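Natterin-like protein (Lethenteron camtschaticum, PDB 6IUL) is a pore-forming cytotoxin of lamprey, with a lectin domain that probably recognises target-cell glycans and an aerolysin-like part that probably inserts into membranes. Local coordinates at residues Asn17-Asn22 and Asp136-Ile141; Thr7-Gly12 and Tyr115-Gly120; Gly39-Gly44 and Gly132-Ser137; Ala28-Leu33 and Gly122-Val127. All blocks are in the same frame, centred on the assembly; numbering follows the deposited sequence.

Contact 1: residues Asn17-Asn22 and Asp136-Ile141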
# COMPACT_ATOMS: atom_id res chain seq x y z
N ASN A 17 48.52 4.97 -9.40
CA ASN A 17 47.86 4.31 -10.50
C ASN A 17 46.35 4.51 -10.41
O ASN A 17 45.76 4.46 -9.30
CB ASN A 17 48.14 2.81 -10.42
CG ASN A 17 49.62 2.49 -10.58
OD1 ASN A 17 50.32 3.19 -11.29
ND2 ASN A 17 50.08 1.45 -9.91
N ALA A 18 45.73 4.68 -11.57
CA ALA A 18 44.29 4.88 -11.68
C ALA A 18 43.51 3.70 -11.15
O ALA A 18 43.88 2.56 -11.37
CB ALA A 18 43.88 5.18 -13.14
N PHE A 19 42.44 4.00 -10.42
CA PHE A 19 41.42 3.00 -10.05
C PHE A 19 40.05 3.57 -10.22
O PHE A 19 39.87 4.80 -10.16
CB PHE A 19 41.64 2.49 -8.62
CG PHE A 19 41.53 3.55 -7.54
CD1 PHE A 19 40.30 3.89 -7.02
CD2 PHE A 19 42.65 4.21 -7.06
CE1 PHE A 19 40.18 4.86 -6.05
CE2 PHE A 19 42.56 5.19 -6.10
CZ PHE A 19 41.31 5.50 -5.56
N SER A 20 39.10 2.68 -10.44
CA SER A 20 37.68 3.03 -10.49
C SER A 20 36.85 1.89 -9.95
O SER A 20 36.98 0.79 -10.41
CB SER A 20 37.24 3.35 -11.93
OG SER A 20 35.96 3.98 -11.96
N PHE A 21 35.99 2.17 -8.98
CA PHE A 21 35.14 1.16 -8.37
C PHE A 21 33.76 1.79 -8.45
O PHE A 21 33.43 2.74 -7.68
CB PHE A 21 35.58 0.90 -6.92
CG PHE A 21 34.78 -0.15 -6.21
CD1 PHE A 21 34.72 -1.42 -6.72
CD2 PHE A 21 34.09 0.14 -5.05
CE1 PHE A 21 33.99 -2.39 -6.09
CE2 PHE A 21 33.34 -0.83 -4.42
CZ PHE A 21 33.31 -2.09 -4.92
N ASN A 22 32.96 1.27 -9.35
CA ASN A 22 31.74 1.96 -9.80
C ASN A 22 30.59 0.98 -9.95
O ASN A 22 30.73 0.01 -10.66
CB ASN A 22 32.04 2.61 -11.15
CG ASN A 22 30.92 3.47 -11.67
OD1 ASN A 22 29.83 3.46 -11.13
ND2 ASN A 22 31.18 4.25 -12.72
N ASP A 136 46.74 8.83 -3.50
CA ASP A 136 47.25 10.05 -4.12
C ASP A 136 46.15 11.04 -4.47
O ASP A 136 46.30 12.24 -4.29
CB ASP A 136 48.01 9.68 -5.39
CG ASP A 136 49.29 8.89 -5.10
OD1 ASP A 136 49.17 7.64 -5.01
OD2 ASP A 136 50.37 9.55 -5.00
N SER A 137 45.05 10.53 -4.99
CA SER A 137 43.88 11.34 -5.26
C SER A 137 42.63 10.49 -5.28
O SER A 137 42.66 9.30 -5.56
CB SER A 137 44.09 12.11 -6.58
OG SER A 137 44.21 11.20 -7.63
N MET A 138 41.51 11.09 -4.94
CA MET A 138 40.23 10.37 -5.03
C MET A 138 39.06 11.31 -5.11
O MET A 138 39.13 12.46 -4.62
CB MET A 138 40.03 9.45 -3.84
CG MET A 138 39.10 8.29 -4.11
SD MET A 138 38.73 7.30 -2.65
CE MET A 138 40.14 6.26 -2.50
N GLY A 139 37.98 10.81 -5.74
CA GLY A 139 36.70 11.47 -5.67
C GLY A 139 35.59 10.45 -5.59
O GLY A 139 35.79 9.25 -5.83
N PHE A 140 34.41 10.92 -5.25
CA PHE A 140 33.21 10.06 -5.15
C PHE A 140 32.33 10.24 -6.39
O PHE A 140 32.05 11.37 -6.81
CB PHE A 140 32.43 10.39 -3.89
CG PHE A 140 33.14 9.98 -2.60
CD1 PHE A 140 34.17 10.72 -2.10
CD2 PHE A 140 32.73 8.87 -1.89
CE1 PHE A 140 34.83 10.36 -0.93
CE2 PHE A 140 33.38 8.49 -0.72
CZ PHE A 140 34.43 9.23 -0.24
N ILE A 141 31.93 9.13 -6.98
CA ILE A 141 31.05 9.13 -8.13
C ILE A 141 29.61 9.27 -7.66
O ILE A 141 29.12 8.41 -6.97
CB ILE A 141 31.14 7.83 -8.93
CG1 ILE A 141 32.57 7.63 -9.42
CG2 ILE A 141 30.27 7.89 -10.18
CD1 ILE A 141 32.86 6.25 -9.96

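Contact 2: residues Thr7-Gly12 and Tyr115-Gly120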
# COMPACT_ATOMS: atom_id res chain seq x y z
N THR A 7 28.55 12.58 -11.84
CA THR A 7 29.46 13.68 -11.59
C THR A 7 30.55 13.17 -10.64
O THR A 7 30.26 12.40 -9.69
CB THR A 7 28.76 14.93 -10.99
OG1 THR A 7 29.74 15.91 -10.66
CG2 THR A 7 28.00 14.63 -9.70
N LEU A 8 31.78 13.60 -10.90
CA LEU A 8 32.97 13.11 -10.22
C LEU A 8 34.01 14.22 -10.12
O LEU A 8 34.43 14.79 -11.17
CB LEU A 8 33.55 11.97 -11.03
CG LEU A 8 34.91 11.45 -10.58
CD1 LEU A 8 34.88 10.94 -9.13
CD2 LEU A 8 35.31 10.34 -11.55
N HIS A 9 34.40 14.56 -8.89
CA HIS A 9 35.37 15.61 -8.65
C HIS A 9 36.51 15.04 -7.78
O HIS A 9 36.35 14.81 -6.59
CB HIS A 9 34.69 16.81 -8.00
CG HIS A 9 35.56 18.02 -7.87
ND1 HIS A 9 35.08 19.22 -7.38
CD2 HIS A 9 36.87 18.22 -8.14
CE1 HIS A 9 36.06 20.10 -7.35
NE2 HIS A 9 37.16 19.52 -7.82
N ILE A 10 37.66 14.82 -8.40
CA ILE A 10 38.84 14.20 -7.77
C ILE A 10 39.76 15.24 -7.13
O ILE A 10 40.08 16.25 -7.74
CB ILE A 10 39.62 13.40 -8.80
CG1 ILE A 10 38.74 12.28 -9.36
CG2 ILE A 10 40.92 12.84 -8.22
CD1 ILE A 10 39.41 11.48 -10.47
N ILE A 11 40.14 15.01 -5.88
CA ILE A 11 41.04 15.90 -5.14
C ILE A 11 42.30 15.15 -4.70
O ILE A 11 42.24 13.98 -4.30
CB ILE A 11 40.34 16.48 -3.92
CG1 ILE A 11 39.36 17.57 -4.36
CG2 ILE A 11 41.34 17.11 -2.92
CD1 ILE A 11 39.93 18.74 -5.16
N GLY A 12 43.45 15.82 -4.80
CA GLY A 12 44.72 15.24 -4.37
C GLY A 12 45.93 15.57 -5.23
O GLY A 12 46.01 16.66 -5.79
N TYR A 115 37.58 21.73 -0.26
CA TYR A 115 36.89 21.65 -1.54
C TYR A 115 35.53 21.01 -1.30
O TYR A 115 35.41 19.81 -1.01
CB TYR A 115 37.71 20.86 -2.54
CG TYR A 115 39.02 21.55 -2.81
CD1 TYR A 115 39.11 22.59 -3.75
CD2 TYR A 115 40.15 21.21 -2.10
CE1 TYR A 115 40.32 23.24 -3.97
CE2 TYR A 115 41.37 21.86 -2.31
CZ TYR A 115 41.45 22.87 -3.23
OH TYR A 115 42.65 23.49 -3.45
N LYS A 116 34.52 21.86 -1.37
CA LYS A 116 33.16 21.44 -1.17
C LYS A 116 32.65 20.90 -2.48
O LYS A 116 32.69 21.59 -3.47
CB LYS A 116 32.31 22.60 -0.65
CG LYS A 116 32.70 23.07 0.74
CD LYS A 116 31.71 24.14 1.21
CE LYS A 116 31.57 24.30 2.71
NZ LYS A 116 32.75 24.90 3.39
N ILE A 117 32.21 19.65 -2.47
CA ILE A 117 31.93 18.92 -3.67
C ILE A 117 30.41 18.96 -4.00
O ILE A 117 29.54 18.91 -3.09
CB ILE A 117 32.34 17.44 -3.45
CG1 ILE A 117 33.81 17.36 -3.01
CG2 ILE A 117 32.09 16.60 -4.70
CD1 ILE A 117 34.84 17.90 -4.00
N ASP A 118 30.12 19.02 -5.29
CA ASP A 118 28.78 18.84 -5.78
C ASP A 118 28.38 17.34 -5.71
O ASP A 118 28.81 16.53 -6.51
CB ASP A 118 28.70 19.32 -7.22
CG ASP A 118 27.25 19.25 -7.80
OD1 ASP A 118 26.38 18.71 -7.11
OD2 ASP A 118 27.00 19.66 -8.97
N VAL A 119 27.51 17.00 -4.78
CA VAL A 119 27.09 15.64 -4.60
C VAL A 119 25.95 15.18 -5.50
O VAL A 119 25.48 14.07 -5.39
CB VAL A 119 26.69 15.35 -3.14
CG1 VAL A 119 27.79 15.79 -2.19
CG2 VAL A 119 25.39 16.04 -2.78
N GLY A 120 25.51 16.03 -6.40
CA GLY A 120 24.41 15.70 -7.28
C GLY A 120 23.14 15.37 -6.54
O GLY A 120 22.61 16.21 -5.84
O HOH W 1 30.83 15.99 -8.19
O HOH W 2 28.63 18.98 -10.81
O HOH W 3 31.91 19.12 -7.38

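Contact 3: residues Gly39-Gly44 and Gly132-Ser137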
# COMPACT_ATOMS: atom_id res chain seq x y z
N GLY A 39 50.07 10.02 8.88
CA GLY A 39 50.46 11.31 9.29
C GLY A 39 50.21 12.42 8.32
O GLY A 39 49.75 13.49 8.70
N TRP A 40 50.46 12.17 7.06
CA TRP A 40 50.41 13.23 6.04
C TRP A 40 49.56 12.78 4.83
O TRP A 40 49.72 13.25 3.69
CB TRP A 40 51.84 13.67 5.60
CG TRP A 40 52.77 12.50 5.23
CD1 TRP A 40 53.44 11.66 6.12
CD2 TRP A 40 53.17 12.09 3.92
NE1 TRP A 40 54.18 10.75 5.42
CE2 TRP A 40 54.07 11.00 4.08
CE3 TRP A 40 52.88 12.55 2.63
CZ2 TRP A 40 54.63 10.32 2.98
CZ3 TRP A 40 53.44 11.89 1.53
CH2 TRP A 40 54.32 10.78 1.72
N GLN A 41 48.64 11.86 5.07
CA GLN A 41 47.84 11.33 3.97
C GLN A 41 46.65 10.50 4.46
O GLN A 41 46.62 10.07 5.63
CB GLN A 41 48.70 10.46 3.03
CG GLN A 41 49.05 9.11 3.59
CD GLN A 41 50.30 9.11 4.50
OE1 GLN A 41 50.46 9.94 5.35
NE2 GLN A 41 51.10 8.13 4.34
N VAL A 42 45.68 10.33 3.56
CA VAL A 42 44.79 9.18 3.63
C VAL A 42 45.57 8.01 3.05
O VAL A 42 46.02 8.09 1.91
CB VAL A 42 43.50 9.41 2.81
CG1 VAL A 42 42.71 8.09 2.66
CG2 VAL A 42 42.68 10.51 3.46
N ARG A 43 45.75 6.94 3.85
CA ARG A 43 46.53 5.79 3.44
C ARG A 43 45.77 4.83 2.55
O ARG A 43 46.33 4.22 1.64
CB ARG A 43 47.01 5.03 4.68
CG ARG A 43 48.22 5.62 5.38
CD ARG A 43 49.34 4.57 5.12
NE ARG A 43 49.30 3.59 6.18
CZ ARG A 43 50.13 2.55 6.34
NH1 ARG A 43 51.06 2.22 5.46
NH2 ARG A 43 50.05 1.84 7.45
N GLY A 44 44.49 4.67 2.86
CA GLY A 44 43.73 3.65 2.18
C GLY A 44 42.24 3.77 2.40
O GLY A 44 41.77 4.39 3.34
N GLY A 132 48.71 4.40 -4.67
CA GLY A 132 49.92 3.56 -4.69
C GLY A 132 50.05 2.96 -3.32
O GLY A 132 49.25 2.12 -2.94
N SER A 133 51.04 3.42 -2.58
CA SER A 133 51.14 3.07 -1.16
C SER A 133 49.99 3.76 -0.42
O SER A 133 49.40 3.17 0.48
CB SER A 133 52.47 3.53 -0.58
OG SER A 133 53.49 2.69 -1.07
N ASP A 134 49.67 4.99 -0.85
CA ASP A 134 48.62 5.78 -0.27
C ASP A 134 47.52 6.10 -1.30
O ASP A 134 47.57 5.64 -2.45
CB ASP A 134 49.19 7.10 0.26
CG ASP A 134 50.40 6.93 1.15
OD1 ASP A 134 50.53 5.90 1.84
OD2 ASP A 134 51.21 7.89 1.13
N ILE A 135 46.53 6.92 -0.88
CA ILE A 135 45.61 7.50 -1.82
C ILE A 135 46.14 8.85 -2.32
O ILE A 135 46.02 9.90 -1.66
CB ILE A 135 44.21 7.67 -1.20
CG1 ILE A 135 43.69 6.34 -0.62
CG2 ILE A 135 43.26 8.27 -2.21
CD1 ILE A 135 43.54 5.24 -1.64
N ASP A 136 46.74 8.83 -3.50
CA ASP A 136 47.25 10.05 -4.12
C ASP A 136 46.15 11.04 -4.47
O ASP A 136 46.30 12.24 -4.29
CB ASP A 136 48.01 9.68 -5.39
CG ASP A 136 49.29 8.89 -5.10
OD1 ASP A 136 49.17 7.64 -5.01
OD2 ASP A 136 50.37 9.55 -5.00
N SER A 137 45.05 10.53 -4.99
CA SER A 137 43.88 11.34 -5.26
C SER A 137 42.63 10.49 -5.28
O SER A 137 42.66 9.30 -5.56
CB SER A 137 44.09 12.11 -6.58
OG SER A 137 44.21 11.20 -7.63

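Contact 4: residues Ala28-Leu33 and Gly122-Val127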
# COMPACT_ATOMS: atom_id res chain seq x y z
N ALA A 28 24.15 -0.36 -8.49
CA ALA A 28 24.53 -0.66 -7.12
C ALA A 28 25.19 0.60 -6.53
O ALA A 28 25.92 1.28 -7.23
CB ALA A 28 25.48 -1.84 -7.06
N THR A 29 24.92 0.88 -5.27
CA THR A 29 25.33 2.10 -4.67
C THR A 29 26.18 1.89 -3.41
O THR A 29 26.33 0.80 -2.90
CB THR A 29 24.09 2.95 -4.29
OG1 THR A 29 23.24 2.24 -3.41
CG2 THR A 29 23.31 3.32 -5.54
N LEU A 30 26.76 2.96 -2.93
CA LEU A 30 27.65 2.92 -1.79
C LEU A 30 26.88 2.52 -0.54
O LEU A 30 25.93 3.19 -0.19
CB LEU A 30 28.30 4.29 -1.59
CG LEU A 30 29.20 4.42 -0.36
CD1 LEU A 30 30.43 3.53 -0.50
CD2 LEU A 30 29.60 5.88 -0.12
N GLN A 31 27.33 1.46 0.12
CA GLN A 31 26.72 0.98 1.35
C GLN A 31 27.60 1.27 2.56
O GLN A 31 27.09 1.65 3.63
CB GLN A 31 26.43 -0.52 1.29
CG GLN A 31 25.77 -0.98 2.59
CD GLN A 31 25.06 -2.31 2.56
OE1 GLN A 31 24.94 -2.97 1.52
NE2 GLN A 31 24.66 -2.76 3.75
N LYS A 32 28.90 1.10 2.40
CA LYS A 32 29.81 1.22 3.49
C LYS A 32 31.19 1.70 3.02
O LYS A 32 31.67 1.30 1.97
CB LYS A 32 29.93 -0.13 4.17
CG LYS A 32 30.74 -0.17 5.47
CD LYS A 32 30.75 -1.62 6.01
CE LYS A 32 31.51 -1.74 7.30
NZ LYS A 32 31.29 -3.10 7.92
N LEU A 33 31.86 2.49 3.85
CA LEU A 33 33.19 2.99 3.59
C LEU A 33 34.05 2.85 4.83
O LEU A 33 33.59 3.09 5.95
CB LEU A 33 33.09 4.45 3.26
CG LEU A 33 34.35 5.24 3.08
CD1 LEU A 33 35.07 4.69 1.88
CD2 LEU A 33 34.12 6.75 2.88
N GLY A 122 23.24 13.06 -4.26
CA GLY A 122 23.70 12.49 -3.00
C GLY A 122 23.75 10.98 -2.98
O GLY A 122 24.06 10.39 -1.96
N ILE A 123 23.42 10.34 -4.11
CA ILE A 123 23.45 8.90 -4.19
C ILE A 123 24.76 8.52 -4.84
O ILE A 123 25.00 8.84 -6.00
CB ILE A 123 22.30 8.34 -5.06
CG1 ILE A 123 20.91 8.83 -4.61
CG2 ILE A 123 22.36 6.85 -5.13
CD1 ILE A 123 20.58 8.43 -3.24
N CYS A 124 25.61 7.82 -4.10
CA CYS A 124 26.93 7.55 -4.53
C CYS A 124 27.07 6.16 -5.17
O CYS A 124 26.51 5.19 -4.64
CB CYS A 124 27.89 7.68 -3.36
SG CYS A 124 29.64 7.33 -3.74
N LEU A 125 27.77 6.09 -6.32
CA LEU A 125 27.98 4.83 -7.03
C LEU A 125 29.34 4.21 -6.77
O LEU A 125 29.60 3.09 -7.23
CB LEU A 125 27.84 5.04 -8.54
CG LEU A 125 26.45 5.35 -9.11
CD1 LEU A 125 26.58 5.82 -10.54
CD2 LEU A 125 25.54 4.15 -8.97
N GLY A 126 30.22 4.90 -6.05
CA GLY A 126 31.54 4.35 -5.76
C GLY A 126 32.60 5.46 -5.76
O GLY A 126 32.30 6.66 -5.53
N VAL A 127 33.85 5.08 -6.06
CA VAL A 127 34.98 6.02 -6.03
C VAL A 127 35.89 5.88 -7.22
O VAL A 127 35.87 4.87 -7.89
CB VAL A 127 35.85 5.82 -4.79
CG1 VAL A 127 35.05 6.11 -3.53
CG2 VAL A 127 36.42 4.40 -4.76

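Contact 1: residues Asn17-Asn22 and Asp136-Ile141
Phe19 and Met138 carry the apolar core of this contact, their side chains crossing at about a right angle. The outer end of the ring, CZ above all, does the touching: Phe19 CZ lies 3.4 Å from Met138 CE, and the same CZ is 3.8 Å from Met138 CG. In the methionine, the bend at chi3 (-80°) brings the CE methyl to the CZ end of the ring. Sulfur takes part as a Met-aromatic contact at the ring edge, with Met138 SD 5.5 Å from the centroid of the Phe19 ring. The outermost ring carbon also lies near the backbone, Phe19 CZ being 4.0 Å from Ser137 O. Phe57 stacks on the same ring.

The strands themselves do not pair. Strand 124-131 runs between them and hydrogen-bonds to both, so 17-22 and 135-155 are next-but-one neighbours, nearly parallel at 22°, in one of the three sheets of a jacalin-type beta-prism.

At the far end a methyl meets an amide: Ile141 CD1 sits 3.8 Å from Asn22 CG, approaching across the side chain. This same methyl lies 4.2 Å from Phe21 O.

The polar ends are held by residues outside the two segments. Ser20 OG hydrogen-bonds to Gln128 OE1 on the intervening strand, while Asn22 OD1 accepts from the backbone N of Gln24. The backbone O of Asn22 bonds to Arg53.

Contact 2: residues Thr7-Gly12 and Tyr115-Gly120
Ile11 lays its CD1 methyl over one face of the Tyr115 ring, a CH-pi contact with 4.1 Å from Ile11 CD1 to the ring centroid. The methyl is offset toward the rim, closest to Tyr115 CG at 3.8 Å. Two residues along, Ile117 reaches the imidazole with the tip of its chain, Ile117 CD1 lying 3.6 Å from His9 ND1. Thr7 closes the row by resting its methyl on the backbone, Thr7 CG2 to Asp118 O being 3.8 Å. With OG1 trans to the threonine's own N (chi1 175°), the hydroxyl is turned to the waters while CG2 is left beside that carbonyl.

The two segments run antiparallel yet belong to different sheets of the beta-prism: Ile11 pairs with Met138 in one, Tyr115 and Ile117 with Leu80 and Leu78 in another. Three waters bridge the two segments. One links Thr7 OG1 and Asp118 O, at 2.7 Å from each of these two atoms. A second links Thr7 OG1, loosely, to Asp118 OD2, and a third joins His9 ND1 to Asp118 N.

Behind these waters Asp118 is fixed by an Asx turn, its OD1 accepting from Gly120 N at 2.9 Å, from above the carboxylate plane. Lys172 of the second subunit forms a salt bridge with the same OD1 and also bonds to Gly120 O.

Contact 3: residues Gly39-Gly44 and Gly132-Ser137
Gln41 turns its CG between the backbone N and the carbonyl carbon (chi1 75°) and then bends at chi2 (-85°), which carries its amide across the carboxylate of Asp134. Here the start of strand 42-49, in one sheet of the jacalin-type beta-prism, meets the turn entering strand 135-155 in another. The sequence from Gly132 to Asp136 fits the Gly-X-X-X-Asp motif of mannose-binding jacalin-related lectins, so this turn probably lies at a sugar site.

Amide and carboxylate planes stand 59° apart, and both bonds between the groups are weak: Gln41 NE2 reaches Asp134 OD2 at 3.2 Å and, more straightly, Asp134 OD1 at 3.4 Å. The glutamine carbonyl is used within its own segment, Gln41 OE1 accepting from Trp40 N at 2.8 Å. Asp134 has a stronger partner in Arg88, which forms a salt bridge to OD2, while Arg43 spends its guanidinium on Asp61.

Ile135 N donates to Val42 O at 3.1 Å, the one backbone hydrogen bond tying the segments together. Next to this bond the side chains pack at a slant, Val42 CG1 to Ile135 CG1 at 3.8 Å. Arg43 and Gly44 form a classic beta bulge opposite Ser36. Just beside the backbone bond, a CA-H...O contact joins Asp134 CA to Arg43 O at 3.4 Å.

Contact 4: residues Ala28-Leu33 and Gly122-Val127
Leu30 meets Cys124 with its CB and one of its methyls. Its CB starts beside the backbone, 3.6 Å from Cys124 O, and also meets the cysteine side chain, with Leu30 CB 3.8 Å from Cys124 CB. CG then swings anti to the backbone N (chi1 176°), and beyond this branch point CD2 is the methyl that touches: Leu30 CD2 lies 3.9 Å from Cys124 SG and 4.1 Å from Cys124 CB. Val47 and Phe69 also pack on this leucine. The sulfur itself is lightly held within its own segment, accepting a weak hydrogen bond from Gly126 N.

The backbones join at the same place. Leu30 N donates to Cys124 O at 2.8 Å, the donor tilted 33° from the carbonyl plane. Thr29 CA also lies close to this oxygen, 3.3 Å from Cys124 O. The threonine methyl meets the neighbouring residue, Thr29 CG2 to Ile123 CG2 being 3.7 Å, where the two side chains cross at a slant. Leu125 sets off away from segment 28-33, but its end returns, bringing Leu125 CD2 to 3.4 Å from Ala28 O.

Cys124 also packs on Phe140 and Phe142, so strands of two sheets pack on the pair. Strand 30-37 belongs to a four-stranded sheet, strand 124-131 to the sheet that also holds 17-22 and 135-155. Three sheets set as the faces of a triangular prism, their inward side chains forming its core, make the beta-prism of jacalin-like lectins; this contact joins two of those faces.

In the fold
From the N terminus the chain lays down the first segments of contact 2, contact 1, contact 4 and contact 3 in turn, and their partners all come after residue 114. Contact 2 closes first, at 115-120, and crosses the other three. Contact 4 closes next and is nested within the loop of contact 1, while contacts 3 and 4 cross. Contacts 1 and 3 end on the same strand, 135-155, and share Asp136 and Ser137. Contact 1 lies within one sheet; contacts 3 and 4 join it to the sheet of strands 30-37 and 42-49, and contact 2 to the one with strand 114-117, so together they reach all three faces of the prism.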